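Local structure of phosphoethanolamine N-methyltransferase 1 (Haemonchus contortus, 4KRG) at residues K281-A286 with V376-L381; A298-P303 with L310-H315; R304-F309 with S455-L460. The protein transfers a methyl group from S-adenosylmethionine to the amine of phosphoethanolamine, a step in nematode phosphocholine biosynthesis. All coordinates share one frame; numbering follows the deposited sequence.

In the fold
All three contacts lie in the C-terminal half, whose strand order is that of a class I methyltransferase, whereas the S-adenosylhomocysteine and phosphoethanolamine pockets are built by N-terminal residues. Contacts 1 and 2, their centres about 9 Å apart, share neighbouring strands: Val376 N lies 3.0 Å from Tyr299 O, and Val376 O lies 3.2 Å from Phe301 N. Contact 3, about 12 Å from contact 1 between centres, is tied to it by Glu379, whose OE1 is 2.7 Å from Gln305 N. The loop 304-309 of contact 3 joins the two segments of contact 2. Side chains of contacts 1 and 2 come within about 4 Å of bound octyl glucoside.

Contact 1 (K281-A286 with V376-L381); sequences KIFSNA and VATELL
The ring of Phe283 receives Val376 over one face and Thr378 together with the backbone of Ala377 at its edge. Val376 CG1 stands 4.2 Å from the ring centroid and 26° off the normal, a CH-pi contact displaced toward the CE1 side, where CG1 comes to 3.8 Å from CE1. Near the ring plane, the CZ corner meets two different groups: Thr378 CG2, 3.8 Å from CZ, and the carbonyl oxygen of Ala377, 3.9 Å from the same carbon. Leu405 of strand 400-408 and the octyl glucoside molecule also touch Phe283.

Side-chain torsions set up this division between face and edge. Val376 has CG1 anti to its backbone N (chi1 -179°), and this branch is the one that lies over the ring. In Thr378 the methyl CG2 is anti to the carbonyl carbon and meets the ring corner, lying 3.9 Å from Phe283 CE2 as well as close to CZ. The phenylalanine and valine side chains run alongside each other with reversed directions, whereas the threonine lies roughly perpendicular to the phenylalanine.

Phe283 belongs to the short helix 280-283, and the chain turns just after it, with Ala286 N bonded to Phe283 O at 3.1 Å. Facing it is the end of strand 372-378, which is paired with strands 297-302 and 400-408 in the Rossmann-like sheet. Glu379 follows in the N-cap position of helix 380-383, and its carboxylate accepts the backbone N of Gln305.

No hydrogen bond joins the two segments; between them the attraction is mainly dispersion, the CH-pi contact included. The oxygen of Ala377 near the CZ corner adds at most a mild electrostatic attraction, since aromatic C-H edges carry a slight positive charge.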
ATOM      1  N   LYS A 281      22.609   7.388  14.756  1.00 16.16           N
ATOM      2  CA  LYS A 281      23.808   7.372  15.588  1.00 21.92           C
ATOM      3  C   LYS A 281      23.920   6.067  16.374  1.00 24.08           C
ATOM      4  O   LYS A 281      25.017   5.544  16.565  1.00 26.69           O
ATOM      5  CB  LYS A 281      23.808   8.570  16.542  1.00 24.21           C
ATOM      6  CG  LYS A 281      24.962   8.587  17.547  1.00 32.00           C
ATOM      7  CD  LYS A 281      26.229   9.198  16.943  1.00 37.37           C
ATOM      8  CE  LYS A 281      27.498   8.802  17.698  1.00 37.62           C
ATOM      9  NZ  LYS A 281      27.526   9.291  19.100  1.00 38.74           N
ATOM     10  N   ILE A 282      22.781   5.541  16.813  1.00 21.54           N
ATOM     11  CA  ILE A 282      22.744   4.290  17.573  1.00 20.55           C
ATOM     12  C   ILE A 282      23.056   3.080  16.700  1.00 18.00           C
ATOM     13  O   ILE A 282      23.902   2.261  17.041  1.00 20.81           O
ATOM     14  CB  ILE A 282      21.366   4.072  18.218  1.00 20.73           C
ATOM     15  CG1 ILE A 282      20.982   5.268  19.095  1.00 21.04           C
ATOM     16  CG2 ILE A 282      21.349   2.776  18.999  1.00 21.74           C
ATOM     17  CD1 ILE A 282      21.985   5.598  20.156  1.00 23.92           C
ATOM     18  N   PHE A 283      22.363   2.979  15.572  1.00 18.46           N
ATOM     19  CA  PHE A 283      22.551   1.873  14.639  1.00 18.55           C
ATOM     20  C   PHE A 283      23.938   1.888  14.008  1.00 22.63           C
ATOM     21  O   PHE A 283      24.402   0.872  13.495  1.00 25.53           O
ATOM     22  CB  PHE A 283      21.494   1.920  13.529  1.00 18.31           C
ATOM     23  CG  PHE A 283      20.157   1.322  13.913  1.00 15.47           C
ATOM     24  CD1 PHE A 283      20.044  -0.025  14.247  1.00 17.22           C
ATOM     25  CD2 PHE A 283      19.002   2.096  13.890  1.00 14.29           C
ATOM     26  CE1 PHE A 283      18.816  -0.579  14.583  1.00 16.68           C
ATOM     27  CE2 PHE A 283      17.773   1.548  14.226  1.00 17.50           C
ATOM     28  CZ  PHE A 283      17.680   0.205  14.567  1.00 16.62           C
ATOM     29  N   SER A 284      24.590   3.045  14.033  1.00 19.94           N
ATOM     30  CA  SER A 284      25.917   3.186  13.440  1.00 24.96           C
ATOM     31  C   SER A 284      26.950   2.281  14.110  1.00 26.45           C
ATOM     32  O   SER A 284      27.927   1.872  13.483  1.00 29.88           O
ATOM     33  CB  SER A 284      26.381   4.642  13.488  1.00 27.53           C
ATOM     34  OG  SER A 284      26.762   5.008  14.799  1.00 33.67           O
ATOM     35  N   ASN A 285      26.733   1.953  15.377  1.00 26.75           N
ATOM     36  CA  ASN A 285      27.684   1.108  16.090  1.00 30.53           C
ATOM     37  C   ASN A 285      27.316  -0.376  16.126  1.00 30.73           C
ATOM     38  O   ASN A 285      27.919  -1.138  16.881  1.00 33.68           O
ATOM     39  CB  ASN A 285      27.926   1.624  17.509  1.00 35.65           C
ATOM     40  CG  ASN A 285      29.363   1.422  17.963  1.00 42.51           C
ATOM     41  OD1 ASN A 285      30.307   1.760  17.244  1.00 45.04           O
ATOM     42  ND2 ASN A 285      29.535   0.854  19.151  1.00 44.62           N
ATOM     43  N   ALA A 286      26.343  -0.785  15.309  1.00 25.93           N
ATOM     44  CA  ALA A 286      25.928  -2.190  15.255  1.00 23.79           C
ATOM     45  C   ALA A 286      25.760  -2.715  13.834  1.00 25.81           C
ATOM     46  O   ALA A 286      25.767  -3.923  13.604  1.00 26.97           O
ATOM     47  CB  ALA A 286      24.652  -2.406  16.039  1.00 21.66           C
ATOM     48  N   VAL A 376      16.983  -5.308   9.918  1.00 16.66           N
ATOM     49  CA  VAL A 376      17.186  -4.188  10.834  1.00 17.30           C
ATOM     50  C   VAL A 376      15.799  -3.754  11.289  1.00 17.77           C
ATOM     51  O   VAL A 376      14.916  -3.549  10.459  1.00 16.03           O
ATOM     52  CB  VAL A 376      17.886  -3.009  10.142  1.00 15.79           C
ATOM     53  CG1 VAL A 376      18.111  -1.866  11.125  1.00 20.58           C
ATOM     54  CG2 VAL A 376      19.213  -3.457   9.533  1.00 16.54           C
ATOM     55  N   ALA A 377      15.587  -3.634  12.595  1.00 15.88           N
ATOM     56  CA  ALA A 377      14.247  -3.323  13.086  1.00 15.78           C
ATOM     57  C   ALA A 377      14.251  -2.547  14.383  1.00 15.87           C
ATOM     58  O   ALA A 377      15.173  -2.670  15.190  1.00 17.06           O
ATOM     59  CB  ALA A 377      13.437  -4.600  13.254  1.00 14.62           C
ATOM     60  N   THR A 378      13.202  -1.755  14.577  1.00 14.48           N
ATOM     61  CA  THR A 378      12.953  -1.089  15.846  1.00 15.58           C
ATOM     62  C   THR A 378      11.710  -1.742  16.455  1.00 19.21           C
ATOM     63  O   THR A 378      10.789  -2.083  15.724  1.00 21.89           O
ATOM     64  CB  THR A 378      12.732   0.441  15.653  1.00 17.25           C
ATOM     65  OG1 THR A 378      11.740   0.667  14.646  1.00 17.74           O
ATOM     66  CG2 THR A 378      14.027   1.136  15.223  1.00 16.32           C
ATOM     67  N   GLU A 379      11.692  -1.934  17.774  1.00 16.64           N
ATOM     68  CA  GLU A 379      10.510  -2.447  18.485  1.00 17.03           C
ATOM     69  C   GLU A 379      10.011  -3.838  18.077  1.00 18.35           C
ATOM     70  O   GLU A 379       8.818  -4.119  18.201  1.00 20.52           O
ATOM     71  CB  GLU A 379       9.330  -1.477  18.360  1.00 15.63           C
ATOM     72  CG  GLU A 379       9.524  -0.145  18.997  1.00 15.62           C
ATOM     73  CD  GLU A 379       8.316   0.751  18.826  1.00 19.24           C
ATOM     74  OE1 GLU A 379       8.003   1.124  17.675  1.00 18.71           O
ATOM     75  OE2 GLU A 379       7.666   1.068  19.842  1.00 20.73           O
ATOM     76  N   LEU A 380      10.896  -4.709  17.607  1.00 17.41           N
ATOM     77  CA  LEU A 380      10.473  -6.054  17.199  1.00 18.03           C
ATOM     78  C   LEU A 380       9.939  -6.885  18.362  1.00 16.67           C
ATOM     79  O   LEU A 380       8.802  -7.352  18.327  1.00 17.48           O
ATOM     80  CB  LEU A 380      11.614  -6.810  16.515  1.00 18.62           C
ATOM     81  CG  LEU A 380      11.237  -8.202  15.997  1.00 19.39           C
ATOM     82  CD1 LEU A 380      10.339  -8.106  14.762  1.00 17.41           C
ATOM     83  CD2 LEU A 380      12.479  -9.030  15.705  1.00 18.97           C
ATOM     84  N   LEU A 381      10.768  -7.077  19.384  1.00 19.16           N
ATOM     85  CA  LEU A 381      10.378  -7.869  20.551  1.00 18.53           C
ATOM     86  C   LEU A 381       9.257  -7.186  21.329  1.00 21.51           C
ATOM     87  O   LEU A 381       8.414  -7.848  21.928  1.00 25.57           O
ATOM     88  CB  LEU A 381      11.577  -8.108  21.473  1.00 19.48           C
ATOM     89  CG  LEU A 381      12.906  -8.498  20.826  1.00 20.88           C
ATOM     90  CD1 LEU A 381      13.975  -8.724  21.884  1.00 25.07           C
ATOM     91  CD2 LEU A 381      12.753  -9.734  19.985  1.00 20.89           C
TER

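Contact 2 (A298-P303 with L310-H315); sequences AYVFTP and LHVNSH
Val300 and Val312 meet tip to tip where the first strand of a Rossmann-like methyltransferase fold, 297-302, is overlaid by the chain leading into helix 314-321. In relatives that bind S-adenosylmethionine, the link between this strand and helix carries the glycine-rich loop; here it is long and has no glycine.

With chi1 at 169°, Val300 places CG1 anti to its backbone N, and this one methyl serves two partners: Val312 CB at 3.6 Å and Ser314 OG, also at 3.6 Å. Val312 has nearly the same rotamer, which leaves its CG2 beside the backbone N and facing Thr302. Thr302 crosses Val312 at about a right angle; its CG2 reaches Val312 CG2 at 3.7 Å and comes closer still, 3.4 Å, to Val312 N. Thr302 CB also rests 3.8 Å from His311 CB, but the imidazole beyond that carbon leads away from the strand.

The buried polar atoms have partners of their own: Thr302 OG1 is hydrogen-bonded to Asn327 OD1 and His311 NE2 to Glu274 OE2, while Ser314 OG has a weak bond to Asn327 ND2. Asn313 occupies the N-cap of the helix. A water lies in the plane of the His311 ring, at its edge, 3.0 Å from ND1, with weak, longer bonds to Thr302 OG1 and Val312 O.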
ATOM      1  N   ALA A 298      18.102  -5.533   2.376  1.00 14.22           N
ATOM      2  CA  ALA A 298      17.813  -5.562   3.805  1.00 16.35           C
ATOM      3  C   ALA A 298      16.305  -5.566   4.048  1.00 15.15           C
ATOM      4  O   ALA A 298      15.554  -4.895   3.347  1.00 16.69           O
ATOM      5  CB  ALA A 298      18.441  -4.353   4.485  1.00 16.10           C
ATOM      6  N   TYR A 299      15.864  -6.316   5.047  1.00 15.00           N
ATOM      7  CA  TYR A 299      14.473  -6.276   5.464  1.00 13.32           C
ATOM      8  C   TYR A 299      14.397  -5.363   6.677  1.00 14.08           C
ATOM      9  O   TYR A 299      15.067  -5.602   7.675  1.00 15.57           O
ATOM     10  CB  TYR A 299      13.993  -7.686   5.805  1.00 16.49           C
ATOM     11  CG  TYR A 299      12.541  -7.800   6.239  1.00 18.63           C
ATOM     12  CD1 TYR A 299      11.507  -7.787   5.307  1.00 17.57           C
ATOM     13  CD2 TYR A 299      12.213  -7.966   7.576  1.00 17.13           C
ATOM     14  CE1 TYR A 299      10.183  -7.908   5.704  1.00 14.42           C
ATOM     15  CE2 TYR A 299      10.903  -8.090   7.978  1.00 16.97           C
ATOM     16  CZ  TYR A 299       9.891  -8.062   7.039  1.00 14.53           C
ATOM     17  OH  TYR A 299       8.593  -8.194   7.457  1.00 13.97           O
ATOM     18  N   VAL A 300      13.609  -4.302   6.578  1.00 12.11           N
ATOM     19  CA  VAL A 300      13.487  -3.342   7.672  1.00 17.36           C
ATOM     20  C   VAL A 300      12.056  -3.305   8.205  1.00 16.48           C
ATOM     21  O   VAL A 300      11.101  -3.249   7.437  1.00 18.60           O
ATOM     22  CB  VAL A 300      13.959  -1.933   7.236  1.00 13.87           C
ATOM     23  CG1 VAL A 300      13.573  -0.874   8.274  1.00 12.26           C
ATOM     24  CG2 VAL A 300      15.458  -1.925   7.002  1.00 14.74           C
ATOM     25  N   PHE A 301      11.912  -3.352   9.526  1.00 13.81           N
ATOM     26  CA  PHE A 301      10.593  -3.408  10.147  1.00 12.93           C
ATOM     27  C   PHE A 301      10.487  -2.304  11.201  1.00 15.36           C
ATOM     28  O   PHE A 301      11.248  -2.291  12.160  1.00 16.29           O
ATOM     29  CB  PHE A 301      10.378  -4.798  10.769  1.00 13.23           C
ATOM     30  CG  PHE A 301       9.072  -4.956  11.520  1.00 15.21           C
ATOM     31  CD1 PHE A 301       7.884  -5.162  10.844  1.00 16.48           C
ATOM     32  CD2 PHE A 301       9.048  -4.943  12.907  1.00 16.85           C
ATOM     33  CE1 PHE A 301       6.698  -5.316  11.534  1.00 18.26           C
ATOM     34  CE2 PHE A 301       7.872  -5.102  13.598  1.00 15.57           C
ATOM     35  CZ  PHE A 301       6.696  -5.285  12.914  1.00 17.43           C
ATOM     36  N   THR A 302       9.560  -1.366  11.009  1.00 13.54           N
ATOM     37  CA  THR A 302       9.399  -0.244  11.945  1.00 16.25           C
ATOM     38  C   THR A 302       7.924   0.021  12.282  1.00 16.49           C
ATOM     39  O   THR A 302       7.241   0.753  11.565  1.00 16.81           O
ATOM     40  CB  THR A 302      10.066   1.046  11.411  1.00 14.36           C
ATOM     41  OG1 THR A 302       9.485   1.399  10.152  1.00 15.53           O
ATOM     42  CG2 THR A 302      11.555   0.848  11.224  1.00 12.98           C
ATOM     43  N   PRO A 303       7.432  -0.577  13.382  1.00 16.57           N
ATOM     44  CA  PRO A 303       6.016  -0.445  13.745  1.00 16.62           C
ATOM     45  C   PRO A 303       5.682   0.916  14.353  1.00 19.96           C
ATOM     46  O   PRO A 303       4.509   1.302  14.352  1.00 21.42           O
ATOM     47  CB  PRO A 303       5.826  -1.539  14.792  1.00 17.38           C
ATOM     48  CG  PRO A 303       7.181  -1.695  15.411  1.00 16.41           C
ATOM     49  CD  PRO A 303       8.151  -1.493  14.285  1.00 15.21           C
ATOM     50  N   LEU A 310      10.529   6.788  16.297  1.00 15.42           N
ATOM     51  CA  LEU A 310      11.324   5.579  16.482  1.00 16.70           C
ATOM     52  C   LEU A 310      11.222   4.710  15.228  1.00 16.36           C
ATOM     53  O   LEU A 310      10.238   3.998  15.025  1.00 13.69           O
ATOM     54  CB  LEU A 310      10.864   4.802  17.719  1.00 18.60           C
ATOM     55  CG  LEU A 310      11.633   3.529  18.087  1.00 19.29           C
ATOM     56  CD1 LEU A 310      13.125   3.812  18.169  1.00 17.53           C
ATOM     57  CD2 LEU A 310      11.136   2.972  19.404  1.00 17.92           C
ATOM     58  N   HIS A 311      12.244   4.794  14.383  1.00 16.71           N
ATOM     59  CA  HIS A 311      12.292   4.015  13.153  1.00 15.65           C
ATOM     60  C   HIS A 311      13.713   3.967  12.604  1.00 16.48           C
ATOM     61  O   HIS A 311      14.640   4.505  13.204  1.00 18.15           O
ATOM     62  CB  HIS A 311      11.321   4.578  12.105  1.00 18.02           C
ATOM     63  CG  HIS A 311      11.728   5.908  11.548  1.00 20.07           C
ATOM     64  ND1 HIS A 311      11.555   6.245  10.223  1.00 21.81           N
ATOM     65  CD2 HIS A 311      12.293   6.989  12.137  1.00 20.12           C
ATOM     66  CE1 HIS A 311      11.994   7.472  10.019  1.00 23.71           C
ATOM     67  NE2 HIS A 311      12.450   7.947  11.166  1.00 22.41           N
ATOM     68  N   VAL A 312      13.861   3.315  11.457  1.00 16.86           N
ATOM     69  CA  VAL A 312      15.145   3.107  10.806  1.00 17.30           C
ATOM     70  C   VAL A 312      15.222   4.039   9.611  1.00 15.13           C
ATOM     71  O   VAL A 312      14.258   4.156   8.852  1.00 15.27           O
ATOM     72  CB  VAL A 312      15.261   1.654  10.294  1.00 18.20           C
ATOM     73  CG1 VAL A 312      16.518   1.470   9.455  1.00 18.14           C
ATOM     74  CG2 VAL A 312      15.232   0.670  11.448  1.00 16.39           C
ATOM     75  N   ASN A 313      16.356   4.710   9.449  1.00 14.98           N
ATOM     76  CA  ASN A 313      16.557   5.602   8.314  1.00 14.91           C
ATOM     77  C   ASN A 313      16.977   4.772   7.109  1.00 15.22           C
ATOM     78  O   ASN A 313      18.168   4.631   6.815  1.00 14.90           O
ATOM     79  CB  ASN A 313      17.616   6.651   8.648  1.00 15.32           C
ATOM     80  CG  ASN A 313      17.711   7.741   7.611  1.00 16.35           C
ATOM     81  OD1 ASN A 313      17.201   7.607   6.496  1.00 15.73           O
ATOM     82  ND2 ASN A 313      18.374   8.838   7.973  1.00 18.56           N
ATOM     83  N   SER A 314      15.983   4.218   6.423  1.00 14.03           N
ATOM     84  CA  SER A 314      16.226   3.281   5.336  1.00 14.34           C
ATOM     85  C   SER A 314      16.952   3.925   4.161  1.00 16.10           C
ATOM     86  O   SER A 314      17.691   3.257   3.434  1.00 14.82           O
ATOM     87  CB  SER A 314      14.911   2.637   4.888  1.00 13.01           C
ATOM     88  OG  SER A 314      14.438   1.736   5.876  1.00 12.53           O
ATOM     89  N   HIS A 315      16.743   5.222   3.970  1.00 14.31           N
ATOM     90  CA  HIS A 315      17.455   5.922   2.918  1.00 14.40           C
ATOM     91  C   HIS A 315      18.936   6.012   3.236  1.00 15.94           C
ATOM     92  O   HIS A 315      19.770   5.784   2.368  1.00 15.44           O
ATOM     93  CB  HIS A 315      16.840   7.291   2.641  1.00 16.78           C
ATOM     94  CG  HIS A 315      15.662   7.227   1.719  1.00 16.24           C
ATOM     95  ND1 HIS A 315      14.368   7.090   2.169  1.00 16.32           N
ATOM     96  CD2 HIS A 315      15.593   7.246   0.367  1.00 16.79           C
ATOM     97  CE1 HIS A 315      13.548   7.039   1.137  1.00 17.40           C
ATOM     98  NE2 HIS A 315      14.263   7.133   0.029  1.00 18.73           N
TER
HETATM   99  O   HOH W   1      10.888   3.910   8.381  1.00 23.93           O

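Contact 3 (R304-F309 with S455-L460); sequences RQRSPF and SGCNYL
Arg306 lays its side chain against the sulfur of Cys457, with Ser455 as its second partner. Cys457 SG lies 3.7 Å from Arg306 CD, and CG and NE are about equally near, so the sulfur sits alongside three consecutive atoms of the chain and oblique to the guanidinium. Two bends, at chi2 (58°) and chi3 (54°), curl the arginine into this course. Ser455 CB also approaches Arg306 CG, at 4.2 Å. Looser still, Ser307 CB lies 4.4 Å from Ser455 CB.

Ser455 is positioned from two directions: Tyr459 OH donates to its OG at 2.7 Å, with the serine oxygen in the plane of the tyrosine ring at its edge, and Glu441 OE2 takes its backbone N. The tyrosine ring itself packs edge-to-face with Trp278. On the loop side, Ser307 OG accepts from Phe309 N at 3.0 Å and 149°, forming an ST turn, and the carboxylate of Glu379 takes the backbone N of Arg306. Within the loop, Pro308 CG stands over the centre of the Phe309 ring.

The loop after strand 297-302 thus meets the turn that enters the antiparallel strand 458-465 without any hydrogen bond between them. Arg306 is exposed and also touches a crystal neighbour, as does Cys457, so lattice contacts may influence its curled shape. The sulfur meets two methylenes and NE of the arginine in a weakly directional, mainly van der Waals contact, with the polar bonds made within each segment or to third parts of the chain such as Glu379 and Glu441.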
ATOM      1  N   ARG A 304       6.693   1.613  14.869  1.00 18.86           N
ATOM      2  CA  ARG A 304       6.513   2.940  15.468  1.00 17.65           C
ATOM      3  C   ARG A 304       5.390   2.961  16.499  1.00 18.79           C
ATOM      4  O   ARG A 304       4.437   3.728  16.372  1.00 18.97           O
ATOM      5  CB  ARG A 304       6.253   3.992  14.387  1.00 18.07           C
ATOM      6  CG  ARG A 304       7.350   4.086  13.326  1.00 16.84           C
ATOM      7  CD  ARG A 304       6.904   4.983  12.193  1.00 17.66           C
ATOM      8  NE  ARG A 304       7.756   4.888  11.014  1.00 17.60           N
ATOM      9  CZ  ARG A 304       8.230   5.938  10.355  1.00 20.50           C
ATOM     10  NH1 ARG A 304       7.933   7.162  10.764  1.00 21.09           N
ATOM     11  NH2 ARG A 304       8.994   5.765   9.291  1.00 22.72           N
ATOM     12  N   GLN A 305       5.511   2.116  17.517  1.00 18.38           N
ATOM     13  CA  GLN A 305       4.505   2.043  18.564  1.00 16.97           C
ATOM     14  C   GLN A 305       4.749   3.069  19.665  1.00 17.80           C
ATOM     15  O   GLN A 305       3.869   3.863  19.992  1.00 18.45           O
ATOM     16  CB  GLN A 305       4.442   0.645  19.174  1.00 16.85           C
ATOM     17  CG  GLN A 305       3.442   0.578  20.307  1.00 21.10           C
ATOM     18  CD  GLN A 305       3.441  -0.740  21.042  1.00 27.35           C
ATOM     19  OE1 GLN A 305       2.443  -1.464  21.030  1.00 33.29           O
ATOM     20  NE2 GLN A 305       4.549  -1.051  21.716  1.00 26.80           N
ATOM     21  N   ARG A 306       5.944   3.048  20.241  1.00 17.51           N
ATOM     22  CA  ARG A 306       6.265   3.946  21.343  1.00 20.76           C
ATOM     23  C   ARG A 306       6.301   5.398  20.885  1.00 20.77           C
ATOM     24  O   ARG A 306       5.972   6.305  21.641  1.00 24.73           O
ATOM     25  CB  ARG A 306       7.603   3.554  21.974  1.00 22.29           C
ATOM     26  CG  ARG A 306       8.028   4.419  23.150  1.00 28.03           C
ATOM     27  CD  ARG A 306       6.994   4.402  24.260  1.00 32.54           C
ATOM     28  NE  ARG A 306       6.674   3.041  24.677  1.00 36.96           N
ATOM     29  CZ  ARG A 306       5.701   2.725  25.526  1.00 40.63           C
ATOM     30  NH1 ARG A 306       4.946   3.677  26.055  1.00 43.58           N
ATOM     31  NH2 ARG A 306       5.484   1.457  25.841  1.00 38.96           N
ATOM     32  N   SER A 307       6.687   5.614  19.637  1.00 18.28           N
ATOM     33  CA  SER A 307       6.897   6.960  19.135  1.00 16.08           C
ATOM     34  C   SER A 307       6.913   6.955  17.621  1.00 16.19           C
ATOM     35  O   SER A 307       7.435   6.027  17.015  1.00 15.90           O
ATOM     36  CB  SER A 307       8.232   7.500  19.648  1.00 20.44           C
ATOM     37  OG  SER A 307       8.656   8.610  18.875  1.00 19.24           O
ATOM     38  N   PRO A 308       6.360   8.005  16.997  1.00 15.61           N
ATOM     39  CA  PRO A 308       6.416   8.076  15.531  1.00 18.33           C
ATOM     40  C   PRO A 308       7.840   8.252  15.012  1.00 17.67           C
ATOM     41  O   PRO A 308       8.135   7.936  13.855  1.00 15.45           O
ATOM     42  CB  PRO A 308       5.579   9.321  15.211  1.00 17.88           C
ATOM     43  CG  PRO A 308       5.634  10.143  16.456  1.00 17.32           C
ATOM     44  CD  PRO A 308       5.674   9.166  17.586  1.00 16.23           C
ATOM     45  N   PHE A 309       8.718   8.751  15.877  1.00 17.46           N
ATOM     46  CA  PHE A 309      10.096   9.040  15.502  1.00 17.16           C
ATOM     47  C   PHE A 309      11.039   7.858  15.698  1.00 16.10           C
ATOM     48  O   PHE A 309      12.210   7.920  15.318  1.00 16.51           O
ATOM     49  CB  PHE A 309      10.596  10.263  16.273  1.00 16.47           C
ATOM     50  CG  PHE A 309       9.683  11.449  16.155  1.00 17.81           C
ATOM     51  CD1 PHE A 309       9.373  11.974  14.911  1.00 17.15           C
ATOM     52  CD2 PHE A 309       9.117  12.025  17.280  1.00 19.12           C
ATOM     53  CE1 PHE A 309       8.520  13.054  14.790  1.00 16.60           C
ATOM     54  CE2 PHE A 309       8.272  13.107  17.166  1.00 18.71           C
ATOM     55  CZ  PHE A 309       7.971  13.624  15.915  1.00 19.87           C
ATOM     56  N   SER A 455      10.885   9.874  23.897  1.00 17.14           N
ATOM     57  CA  SER A 455      10.167   8.610  24.032  1.00 16.10           C
ATOM     58  C   SER A 455      10.138   8.186  25.496  1.00 19.51           C
ATOM     59  O   SER A 455       9.127   7.682  25.983  1.00 24.85           O
ATOM     60  CB  SER A 455      10.817   7.526  23.186  1.00 16.45           C
ATOM     61  OG  SER A 455      12.102   7.216  23.672  1.00 17.40           O
ATOM     62  N   GLY A 456      11.247   8.409  26.197  1.00 20.60           N
ATOM     63  CA  GLY A 456      11.284   8.259  27.639  1.00 20.59           C
ATOM     64  C   GLY A 456      11.555   6.844  28.097  1.00 21.60           C
ATOM     65  O   GLY A 456      11.383   6.526  29.275  1.00 24.99           O
ATOM     66  N   CYS A 457      11.976   5.995  27.165  1.00 21.22           N
ATOM     67  CA  CYS A 457      12.247   4.594  27.462  1.00 20.99           C
ATOM     68  C   CYS A 457      13.738   4.326  27.544  1.00 20.33           C
ATOM     69  O   CYS A 457      14.543   5.134  27.087  1.00 21.38           O
ATOM     70  CB  CYS A 457      11.651   3.703  26.374  1.00 17.74           C
ATOM     71  SG  CYS A 457       9.876   3.638  26.414  1.00 28.62           S
ATOM     72  N   ASN A 458      14.100   3.186  28.127  1.00 18.31           N
ATOM     73  CA  ASN A 458      15.465   2.687  28.040  1.00 19.34           C
ATOM     74  C   ASN A 458      15.629   1.925  26.725  1.00 18.48           C
ATOM     75  O   ASN A 458      14.633   1.544  26.115  1.00 18.35           O
ATOM     76  CB  ASN A 458      15.776   1.795  29.238  1.00 16.45           C
ATOM     77  CG  ASN A 458      15.636   2.527  30.540  1.00 17.86           C
ATOM     78  OD1 ASN A 458      16.050   3.676  30.654  1.00 20.58           O
ATOM     79  ND2 ASN A 458      15.030   1.884  31.527  1.00 19.22           N
ATOM     80  N   TYR A 459      16.868   1.720  26.277  1.00 16.21           N
ATOM     81  CA  TYR A 459      17.095   1.071  24.988  1.00 15.88           C
ATOM     82  C   TYR A 459      18.201   0.033  24.989  1.00 16.45           C
ATOM     83  O   TYR A 459      19.276   0.251  25.543  1.00 17.47           O
ATOM     84  CB  TYR A 459      17.356   2.106  23.888  1.00 14.91           C
ATOM     85  CG  TYR A 459      16.117   2.851  23.480  1.00 16.15           C
ATOM     86  CD1 TYR A 459      15.224   2.300  22.570  1.00 16.80           C
ATOM     87  CD2 TYR A 459      15.826   4.096  24.018  1.00 17.46           C
ATOM     88  CE1 TYR A 459      14.076   2.973  22.200  1.00 18.57           C
ATOM     89  CE2 TYR A 459      14.681   4.781  23.656  1.00 18.67           C
ATOM     90  CZ  TYR A 459      13.811   4.213  22.749  1.00 18.52           C
ATOM     91  OH  TYR A 459      12.672   4.880  22.388  1.00 16.25           O
ATOM     92  N   LEU A 460      17.914  -1.098  24.352  1.00 17.04           N
ATOM     93  CA  LEU A 460      18.902  -2.136  24.129  1.00 16.48           C
ATOM     94  C   LEU A 460      19.193  -2.225  22.642  1.00 15.73           C
ATOM     95  O   LEU A 460      18.287  -2.125  21.808  1.00 17.27           O
ATOM     96  CB  LEU A 460      18.391  -3.490  24.623  1.00 18.70           C
ATOM     97  CG  LEU A 460      18.013  -3.624  26.097  1.00 18.14           C
ATOM     98  CD1 LEU A 460      17.439  -5.007  26.368  1.00 19.58           C
ATOM     99  CD2 LEU A 460      19.213  -3.360  26.991  1.00 21.42           C
TER